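PDB 1FX5: anti-H(O) lectin 1 from Ulex europaeus, which binds L-fucose-containing glycans such as the H(O) blood-group determinant, as a calcium- and manganese-containing legume lectin that forms a homodimer. Local coordinates for residues F72-E77 with N166-E171; E156-R161 with A183-P188. All blocks are in the same frame, centred on the assembly; numbering follows the deposited sequence.

Interaction 1: F72-E77 with N166-E171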
ATOM      1  N   PHE A  72      -9.312 -14.884  -3.149  1.00 17.09           N
ATOM      2  CA  PHE A  72      -8.066 -15.641  -3.074  1.00 16.33           C
ATOM      3  C   PHE A  72      -8.346 -17.142  -3.159  1.00 17.43           C
ATOM      4  O   PHE A  72      -9.478 -17.603  -2.928  1.00 17.15           O
ATOM      5  CB  PHE A  72      -7.304 -15.314  -1.769  1.00 14.63           C
ATOM      6  CG  PHE A  72      -8.073 -15.632  -0.509  1.00 15.79           C
ATOM      7  CD1 PHE A  72      -7.978 -16.885   0.082  1.00 16.54           C
ATOM      8  CD2 PHE A  72      -8.913 -14.686   0.066  1.00 15.64           C
ATOM      9  CE1 PHE A  72      -8.710 -17.199   1.227  1.00 17.48           C
ATOM     10  CE2 PHE A  72      -9.652 -14.989   1.217  1.00 20.78           C
ATOM     11  CZ  PHE A  72      -9.557 -16.246   1.799  1.00 18.20           C
ATOM     12  N   SER A  73      -7.323 -17.902  -3.533  1.00 18.50           N
ATOM     13  CA  SER A  73      -7.416 -19.356  -3.643  1.00 17.58           C
ATOM     14  C   SER A  73      -6.473 -19.944  -2.589  1.00 18.49           C
ATOM     15  O   SER A  73      -5.368 -19.422  -2.377  1.00 18.82           O
ATOM     16  CB  SER A  73      -6.978 -19.814  -5.037  1.00 19.24           C
ATOM     17  OG  SER A  73      -7.871 -19.316  -6.023  1.00 23.77           O
ATOM     18  N   PHE A  74      -6.883 -21.031  -1.946  1.00 16.04           N
ATOM     19  CA  PHE A  74      -6.031 -21.636  -0.931  1.00 16.68           C
ATOM     20  C   PHE A  74      -6.158 -23.184  -0.960  1.00 19.52           C
ATOM     21  O   PHE A  74      -7.016 -23.746  -1.666  1.00 19.60           O
ATOM     22  CB  PHE A  74      -6.415 -21.070   0.461  1.00 12.03           C
ATOM     23  CG  PHE A  74      -7.627 -21.737   1.094  1.00 14.35           C
ATOM     24  CD1 PHE A  74      -7.485 -22.839   1.921  1.00 15.67           C
ATOM     25  CD2 PHE A  74      -8.900 -21.261   0.857  1.00 15.95           C
ATOM     26  CE1 PHE A  74      -8.588 -23.461   2.498  1.00 16.55           C
ATOM     27  CE2 PHE A  74     -10.013 -21.869   1.429  1.00 18.82           C
ATOM     28  CZ  PHE A  74      -9.856 -22.978   2.253  1.00 17.96           C
ATOM     29  N   PHE A  75      -5.241 -23.865  -0.281  1.00 18.80           N
ATOM     30  CA  PHE A  75      -5.267 -25.318  -0.203  1.00 20.50           C
ATOM     31  C   PHE A  75      -4.562 -25.696   1.104  1.00 21.95           C
ATOM     32  O   PHE A  75      -3.842 -24.878   1.692  1.00 19.27           O
ATOM     33  CB  PHE A  75      -4.678 -26.004  -1.458  1.00 19.07           C
ATOM     34  CG  PHE A  75      -3.188 -25.879  -1.592  1.00 22.76           C
ATOM     35  CD1 PHE A  75      -2.617 -24.743  -2.156  1.00 23.33           C
ATOM     36  CD2 PHE A  75      -2.355 -26.910  -1.181  1.00 21.76           C
ATOM     37  CE1 PHE A  75      -1.235 -24.633  -2.306  1.00 22.27           C
ATOM     38  CE2 PHE A  75      -0.978 -26.809  -1.329  1.00 25.09           C
ATOM     39  CZ  PHE A  75      -0.416 -25.664  -1.895  1.00 24.40           C
ATOM     40  N   MET A  76      -4.855 -26.887   1.614  1.00 22.54           N
ATOM     41  CA  MET A  76      -4.254 -27.356   2.857  1.00 22.90           C
ATOM     42  C   MET A  76      -3.619 -28.723   2.615  1.00 22.82           C
ATOM     43  O   MET A  76      -4.116 -29.502   1.810  1.00 20.58           O
ATOM     44  CB  MET A  76      -5.344 -27.513   3.934  1.00 20.48           C
ATOM     45  CG  MET A  76      -6.343 -26.375   4.014  1.00 21.14           C
ATOM     46  SD  MET A  76      -7.571 -26.559   5.323  1.00 20.62           S
ATOM     47  CE  MET A  76      -8.779 -27.698   4.592  1.00 18.87           C
ATOM     48  N   GLU A  77      -2.564 -29.034   3.361  1.00 26.75           N
ATOM     49  CA  GLU A  77      -1.875 -30.319   3.226  1.00 28.04           C
ATOM     50  C   GLU A  77      -1.696 -30.912   4.602  1.00 27.68           C
ATOM     51  O   GLU A  77      -1.367 -30.189   5.546  1.00 25.57           O
ATOM     52  CB  GLU A  77      -0.509 -30.136   2.594  1.00 30.98           C
ATOM     53  CG  GLU A  77      -0.551 -29.303   1.357  1.00 41.23           C
ATOM     54  CD  GLU A  77       0.263 -29.902   0.255  1.00 46.91           C
ATOM     55  OE1 GLU A  77      -0.255 -30.853  -0.389  1.00 48.88           O
ATOM     56  OE2 GLU A  77       1.406 -29.418   0.043  1.00 47.16           O
ATOM     57  N   ASN A 166      -7.531 -30.230  -4.497  1.00 25.38           N
ATOM     58  CA  ASN A 166      -8.758 -29.676  -3.954  1.00 22.72           C
ATOM     59  C   ASN A 166      -8.700 -28.181  -3.617  1.00 25.23           C
ATOM     60  O   ASN A 166      -9.126 -27.747  -2.536  1.00 26.00           O
ATOM     61  CB  ASN A 166      -9.195 -30.465  -2.738  1.00 22.30           C
ATOM     62  CG  ASN A 166      -9.680 -31.845  -3.100  1.00 23.87           C
ATOM     63  OD1 ASN A 166      -9.116 -32.833  -2.657  1.00 24.76           O
ATOM     64  ND2 ASN A 166     -10.730 -31.922  -3.897  1.00 15.76           N
ATOM     65  N   VAL A 167      -8.169 -27.391  -4.543  1.00 23.36           N
ATOM     66  CA  VAL A 167      -8.068 -25.950  -4.338  1.00 22.74           C
ATOM     67  C   VAL A 167      -9.475 -25.333  -4.209  1.00 21.73           C
ATOM     68  O   VAL A 167     -10.417 -25.749  -4.895  1.00 17.50           O
ATOM     69  CB  VAL A 167      -7.288 -25.292  -5.521  1.00 22.98           C
ATOM     70  CG1 VAL A 167      -7.234 -23.777  -5.376  1.00 21.06           C
ATOM     71  CG2 VAL A 167      -5.880 -25.815  -5.518  1.00 26.15           C
ATOM     72  N   ALA A 168      -9.605 -24.354  -3.316  1.00 21.11           N
ATOM     73  CA  ALA A 168     -10.868 -23.663  -3.086  1.00 19.18           C
ATOM     74  C   ALA A 168     -10.706 -22.197  -3.469  1.00 19.15           C
ATOM     75  O   ALA A 168      -9.626 -21.626  -3.288  1.00 19.52           O
ATOM     76  CB  ALA A 168     -11.253 -23.770  -1.608  1.00 17.64           C
ATOM     77  N   ASN A 169     -11.734 -21.623  -4.095  1.00 18.59           N
ATOM     78  CA  ASN A 169     -11.717 -20.218  -4.495  1.00 18.00           C
ATOM     79  C   ASN A 169     -12.682 -19.518  -3.519  1.00 19.82           C
ATOM     80  O   ASN A 169     -13.824 -19.967  -3.325  1.00 18.67           O
ATOM     81  CB  ASN A 169     -12.218 -20.035  -5.922  1.00 17.79           C
ATOM     82  CG  ASN A 169     -11.343 -20.744  -6.945  1.00 25.02           C
ATOM     83  OD1 ASN A 169     -11.834 -21.213  -7.981  1.00 27.96           O
ATOM     84  ND2 ASN A 169     -10.050 -20.838  -6.665  1.00 23.63           N
ATOM     85  N   VAL A 170     -12.207 -18.448  -2.891  1.00 17.38           N
ATOM     86  CA  VAL A 170     -12.997 -17.670  -1.927  1.00 17.61           C
ATOM     87  C   VAL A 170     -13.282 -16.227  -2.357  1.00 18.97           C
ATOM     88  O   VAL A 170     -12.445 -15.548  -2.984  1.00 18.57           O
ATOM     89  CB  VAL A 170     -12.266 -17.607  -0.538  1.00 17.66           C
ATOM     90  CG1 VAL A 170     -13.044 -16.739   0.472  1.00 16.27           C
ATOM     91  CG2 VAL A 170     -12.039 -19.009   0.006  1.00 15.80           C
ATOM     92  N   GLU A 171     -14.468 -15.753  -2.021  1.00 18.25           N
ATOM     93  CA  GLU A 171     -14.837 -14.394  -2.355  1.00 20.18           C
ATOM     94  C   GLU A 171     -15.567 -13.791  -1.149  1.00 19.23           C
ATOM     95  O   GLU A 171     -16.549 -14.373  -0.658  1.00 16.95           O
ATOM     96  CB  GLU A 171     -15.705 -14.342  -3.596  1.00 25.01           C
ATOM     97  CG  GLU A 171     -15.898 -12.929  -4.062  1.00 36.35           C
ATOM     98  CD  GLU A 171     -16.662 -12.852  -5.355  1.00 46.51           C
ATOM     99  OE1 GLU A 171     -16.495 -13.773  -6.195  1.00 51.07           O
ATOM    100  OE2 GLU A 171     -17.428 -11.875  -5.528  1.00 47.94           O
TER
HETATM  101  O   HOH W   1      -8.803 -25.890  -0.403  1.00 17.35           O
HETATM  102  O   HOH W   2      -7.009 -28.278  -0.130  1.00 20.95           O

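Interaction 2: E156-R161 with A183-P188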
ATOM      1  N   GLU A 156     -21.793 -21.707   9.093  1.00 18.46           N
ATOM      2  CA  GLU A 156     -22.436 -22.687   8.217  1.00 17.22           C
ATOM      3  C   GLU A 156     -21.541 -23.917   8.115  1.00 17.80           C
ATOM      4  O   GLU A 156     -20.300 -23.804   8.093  1.00 14.83           O
ATOM      5  CB  GLU A 156     -22.699 -22.127   6.807  1.00 19.41           C
ATOM      6  CG  GLU A 156     -23.615 -20.874   6.743  1.00 25.83           C
ATOM      7  CD  GLU A 156     -25.111 -21.155   6.975  1.00 28.08           C
ATOM      8  OE1 GLU A 156     -25.570 -22.301   6.773  1.00 32.16           O
ATOM      9  OE2 GLU A 156     -25.840 -20.213   7.355  1.00 26.93           O
ATOM     10  N   ARG A 157     -22.168 -25.082   8.025  1.00 17.00           N
ATOM     11  CA  ARG A 157     -21.448 -26.358   7.916  1.00 20.95           C
ATOM     12  C   ARG A 157     -20.561 -26.421   6.675  1.00 18.85           C
ATOM     13  O   ARG A 157     -21.023 -26.130   5.585  1.00 16.34           O
ATOM     14  CB  ARG A 157     -22.441 -27.521   7.859  1.00 21.93           C
ATOM     15  CG  ARG A 157     -21.777 -28.859   7.989  1.00 28.64           C
ATOM     16  CD  ARG A 157     -22.823 -29.908   8.248  1.00 37.40           C
ATOM     17  NE  ARG A 157     -22.238 -31.155   8.727  1.00 44.74           N
ATOM     18  CZ  ARG A 157     -22.853 -31.989   9.566  1.00 47.97           C
ATOM     19  NH1 ARG A 157     -24.076 -31.710  10.027  1.00 45.83           N
ATOM     20  NH2 ARG A 157     -22.242 -33.109   9.940  1.00 47.35           N
ATOM     21  N   TRP A 158     -19.343 -26.935   6.836  1.00 17.99           N
ATOM     22  CA  TRP A 158     -18.380 -27.052   5.745  1.00 18.73           C
ATOM     23  C   TRP A 158     -17.717 -28.434   5.690  1.00 20.39           C
ATOM     24  O   TRP A 158     -17.140 -28.888   6.674  1.00 22.56           O
ATOM     25  CB  TRP A 158     -17.285 -25.970   5.941  1.00 18.96           C
ATOM     26  CG  TRP A 158     -16.015 -26.057   5.036  1.00 17.71           C
ATOM     27  CD1 TRP A 158     -15.964 -26.360   3.693  1.00 16.92           C
ATOM     28  CD2 TRP A 158     -14.653 -25.759   5.420  1.00 15.86           C
ATOM     29  NE1 TRP A 158     -14.670 -26.259   3.224  1.00 16.87           N
ATOM     30  CE2 TRP A 158     -13.849 -25.898   4.264  1.00 16.28           C
ATOM     31  CE3 TRP A 158     -14.053 -25.384   6.628  1.00 12.98           C
ATOM     32  CZ2 TRP A 158     -12.460 -25.677   4.282  1.00 16.95           C
ATOM     33  CZ3 TRP A 158     -12.683 -25.162   6.645  1.00 17.82           C
ATOM     34  CH2 TRP A 158     -11.894 -25.311   5.477  1.00 17.77           C
ATOM     35  N   ASN A 159     -17.819 -29.122   4.558  1.00 22.64           N
ATOM     36  CA  ASN A 159     -17.194 -30.439   4.437  1.00 25.14           C
ATOM     37  C   ASN A 159     -15.817 -30.182   3.811  1.00 24.26           C
ATOM     38  O   ASN A 159     -15.675 -30.148   2.582  1.00 23.38           O
ATOM     39  CB  ASN A 159     -18.032 -31.357   3.559  1.00 28.58           C
ATOM     40  CG  ASN A 159     -19.385 -31.669   4.181  1.00 37.49           C
ATOM     41  OD1 ASN A 159     -20.411 -31.594   3.516  1.00 43.29           O
ATOM     42  ND2 ASN A 159     -19.397 -31.984   5.473  1.00 40.31           N
ATOM     43  N   LYS A 160     -14.832 -29.958   4.680  1.00 21.20           N
ATOM     44  CA  LYS A 160     -13.442 -29.679   4.292  1.00 21.93           C
ATOM     45  C   LYS A 160     -12.775 -30.744   3.407  1.00 20.52           C
ATOM     46  O   LYS A 160     -13.021 -31.934   3.568  1.00 20.06           O
ATOM     47  CB  LYS A 160     -12.592 -29.403   5.562  1.00 19.79           C
ATOM     48  CG  LYS A 160     -12.667 -30.523   6.621  1.00 19.00           C
ATOM     49  CD  LYS A 160     -11.764 -30.261   7.814  1.00 16.40           C
ATOM     50  CE  LYS A 160     -11.551 -31.537   8.621  1.00 14.42           C
ATOM     51  NZ  LYS A 160     -10.635 -31.353   9.772  1.00 12.03           N
ATOM     52  N   ARG A 161     -11.906 -30.294   2.500  1.00 18.63           N
ATOM     53  CA  ARG A 161     -11.180 -31.160   1.580  1.00 16.11           C
ATOM     54  C   ARG A 161      -9.710 -30.761   1.685  1.00 19.60           C
ATOM     55  O   ARG A 161      -9.423 -29.574   1.844  1.00 21.40           O
ATOM     56  CB  ARG A 161     -11.663 -30.929   0.144  1.00 14.69           C
ATOM     57  CG  ARG A 161     -13.107 -31.309  -0.114  1.00 10.23           C
ATOM     58  CD  ARG A 161     -13.481 -31.175  -1.584  1.00 14.18           C
ATOM     59  NE  ARG A 161     -14.891 -31.518  -1.793  1.00 15.95           N
ATOM     60  CZ  ARG A 161     -15.596 -31.277  -2.894  1.00 18.95           C
ATOM     61  NH1 ARG A 161     -15.046 -30.684  -3.939  1.00 19.43           N
ATOM     62  NH2 ARG A 161     -16.884 -31.614  -2.931  1.00 20.46           N
ATOM     63  N   ALA A 183     -19.440 -14.158   2.640  1.00 16.64           N
ATOM     64  CA  ALA A 183     -18.234 -14.903   2.300  1.00 15.19           C
ATOM     65  C   ALA A 183     -18.688 -16.206   1.660  1.00 16.27           C
ATOM     66  O   ALA A 183     -19.632 -16.838   2.158  1.00 15.58           O
ATOM     67  CB  ALA A 183     -17.421 -15.213   3.561  1.00  9.06           C
ATOM     68  N   SER A 184     -18.103 -16.565   0.520  1.00 16.06           N
ATOM     69  CA  SER A 184     -18.464 -17.817  -0.144  1.00 18.59           C
ATOM     70  C   SER A 184     -17.217 -18.583  -0.586  1.00 19.16           C
ATOM     71  O   SER A 184     -16.150 -17.993  -0.879  1.00 19.54           O
ATOM     72  CB  SER A 184     -19.421 -17.597  -1.311  1.00 19.08           C
ATOM     73  OG  SER A 184     -18.825 -16.814  -2.293  1.00 28.59           O
ATOM     74  N   LEU A 185     -17.313 -19.898  -0.491  1.00 17.25           N
ATOM     75  CA  LEU A 185     -16.230 -20.780  -0.868  1.00 19.05           C
ATOM     76  C   LEU A 185     -16.722 -21.734  -1.962  1.00 19.79           C
ATOM     77  O   LEU A 185     -17.843 -22.222  -1.887  1.00 21.90           O
ATOM     78  CB  LEU A 185     -15.756 -21.553   0.364  1.00 18.68           C
ATOM     79  CG  LEU A 185     -14.692 -22.654   0.183  1.00 21.92           C
ATOM     80  CD1 LEU A 185     -13.892 -22.838   1.495  1.00 13.82           C
ATOM     81  CD2 LEU A 185     -15.366 -23.986  -0.265  1.00 17.68           C
ATOM     82  N   THR A 186     -15.910 -21.956  -2.992  1.00 18.31           N
ATOM     83  CA  THR A 186     -16.294 -22.853  -4.068  1.00 17.70           C
ATOM     84  C   THR A 186     -15.161 -23.794  -4.479  1.00 19.27           C
ATOM     85  O   THR A 186     -13.995 -23.382  -4.563  1.00 19.37           O
ATOM     86  CB  THR A 186     -16.741 -22.066  -5.322  1.00 20.16           C
ATOM     87  OG1 THR A 186     -17.882 -21.261  -4.993  1.00 21.48           O
ATOM     88  CG2 THR A 186     -17.101 -23.033  -6.489  1.00 16.19           C
ATOM     89  N   TYR A 187     -15.483 -25.079  -4.629  1.00 19.65           N
ATOM     90  CA  TYR A 187     -14.486 -26.080  -5.045  1.00 17.06           C
ATOM     91  C   TYR A 187     -14.799 -26.230  -6.542  1.00 17.21           C
ATOM     92  O   TYR A 187     -15.831 -26.790  -6.910  1.00 15.47           O
ATOM     93  CB  TYR A 187     -14.685 -27.416  -4.310  1.00 15.94           C
ATOM     94  CG  TYR A 187     -14.195 -27.416  -2.873  1.00 16.04           C
ATOM     95  CD1 TYR A 187     -12.839 -27.380  -2.574  1.00 17.22           C
ATOM     96  CD2 TYR A 187     -15.089 -27.469  -1.819  1.00 18.71           C
ATOM     97  CE1 TYR A 187     -12.385 -27.402  -1.247  1.00 20.06           C
ATOM     98  CE2 TYR A 187     -14.654 -27.488  -0.504  1.00 21.05           C
ATOM     99  CZ  TYR A 187     -13.307 -27.455  -0.223  1.00 20.44           C
ATOM    100  OH  TYR A 187     -12.905 -27.494   1.088  1.00 20.11           O
ATOM    101  N   PRO A 188     -13.952 -25.664  -7.417  1.00 16.53           N
ATOM    102  CA  PRO A 188     -14.149 -25.730  -8.866  1.00 16.93           C
ATOM    103  C   PRO A 188     -14.248 -27.122  -9.498  1.00 19.39           C
ATOM    104  O   PRO A 188     -14.845 -27.268 -10.568  1.00 20.38           O
ATOM    105  CB  PRO A 188     -12.965 -24.933  -9.412  1.00 13.70           C
ATOM    106  CG  PRO A 188     -11.919 -25.110  -8.358  1.00 16.23           C
ATOM    107  CD  PRO A 188     -12.706 -24.946  -7.094  1.00 15.50           C
TER
HETATM  108  O   HOH W   3     -10.442 -26.963   1.514  1.00 18.15           O

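Interaction 1: F72-E77 with N166-E171
Phe72 and Phe74 exchange paired backbone hydrogen bonds with Val170 and Ala168, joining the two strands antiparallel. The straightest of the four runs from Ala168 N to Phe74 O, 3.1 Å at 173°; the shortest, 2.9 Å, joins Val170 N to Phe72 O. Between these two hydrogen-bonded pairs sits the non-hydrogen-bonded pair Ser73 and Asn169, where Ser73 CA comes within 3.2 Å of Ala168 O in a CA-H...O contact. On the N-terminal side of Ala168 the direct pairing ends, and water 2 spans the gap, accepting from Met76 N and lying 3.2 Å from Asn166 O.

The two strands are neighbours in the flat back sheet of the legume lectin beta sandwich, strand 64-78 pairing along its other edge with strand 224-236. Phe72, Phe74, Ala168 and Val170 turn to the buried face, where Phe126 of the opposing curved front sheet packs against Phe72 and Val170.

Phe72 has CG between its backbone N and carbonyl carbon (chi1 60°), which lays the ring beside Val170; Val170 CB stands over one face, 4.0 Å from the ring centroid. The Phe74 ring meets Val170 differently, taking CG2 at its edge, with CE2 3.8 Å from that methyl.

On the opposite face of the sheet, Asn169 ND2 donates a weak, bent hydrogen bond to Ser73 OG; just before the strand begins, Val167 CG1 packs against Ser73 CB.

Interaction 2: E156-R161 with A183-P188
The hydroxyl of Tyr187 gathers the polar contacts here. Trp158 NE1 donates to Tyr187 OH over 3.0 Å at 142°, the oxygen tilted somewhat out of the indole plane, and the backbone N of Arg161 adds a weak bond to the same atom. Water 3 completes the group, 2.6 Å from Tyr187 OH and donating to Arg161 O, so the phenol oxygen is linked to the indole directly, to Arg161 N weakly, and to Arg161 O through water.

Arg161 then runs over the tyrosine. With CG beside its backbone N (chi1 -65°) and the chain extended from there to NE, its CD stands almost exactly above the ring centre, 3.8 Å from the centroid, in a CH-pi contact. The guanidinium follows over the same face, lying flat with its plane 24° from the ring; CZ is off-centre, 4.5 Å from the centroid, a cation-pi contact. NH1 reaches back to 3.3 Å from Tyr187 CB. Arg161 NH2 also forms a salt bridge with Asp190 OD1, holding the far end of the side chain.

Packing takes over on the indole side. Trp158 and Leu185 cross at about a right angle, Leu185 CD1 lying 3.9 Å from Trp158 NE1, while Lys160 CB covers the centre of one indole face.

Trp158 also touches Thr128, Phe126 and Ile194, and its side chain is about 5 Å from that of His142, a manganese ligand. The loop leaving strand 154-157, at the metal-bearing side of the curved front sheet, thus packs on the inner face of strand 180-187 and joins the two layers of the legume lectin sandwich; in the flat back sheet, strand 180-187 runs between strands 168-175 and 192-199.

From the N terminus, strand 64-78 comes first, and 88 residues separate its segment from its partner: the intervening chain carries strands 88-94, 122-127, 142-147 and 154-157 and the calcium and manganese sites before interaction 1 closes that long loop at 166-171. Segment 156-161 lies within this excursion, yet its partner 183-188 comes after it, so interaction 2 closes a shorter loop that crosses the first. The two meet directly where strands 168-175 and 180-187 pair side by side, Asn169 O lying 2.9 Å from Thr186 N. Together they connect strand 64-78, through these two neighbours, to the loop beside the metal sites.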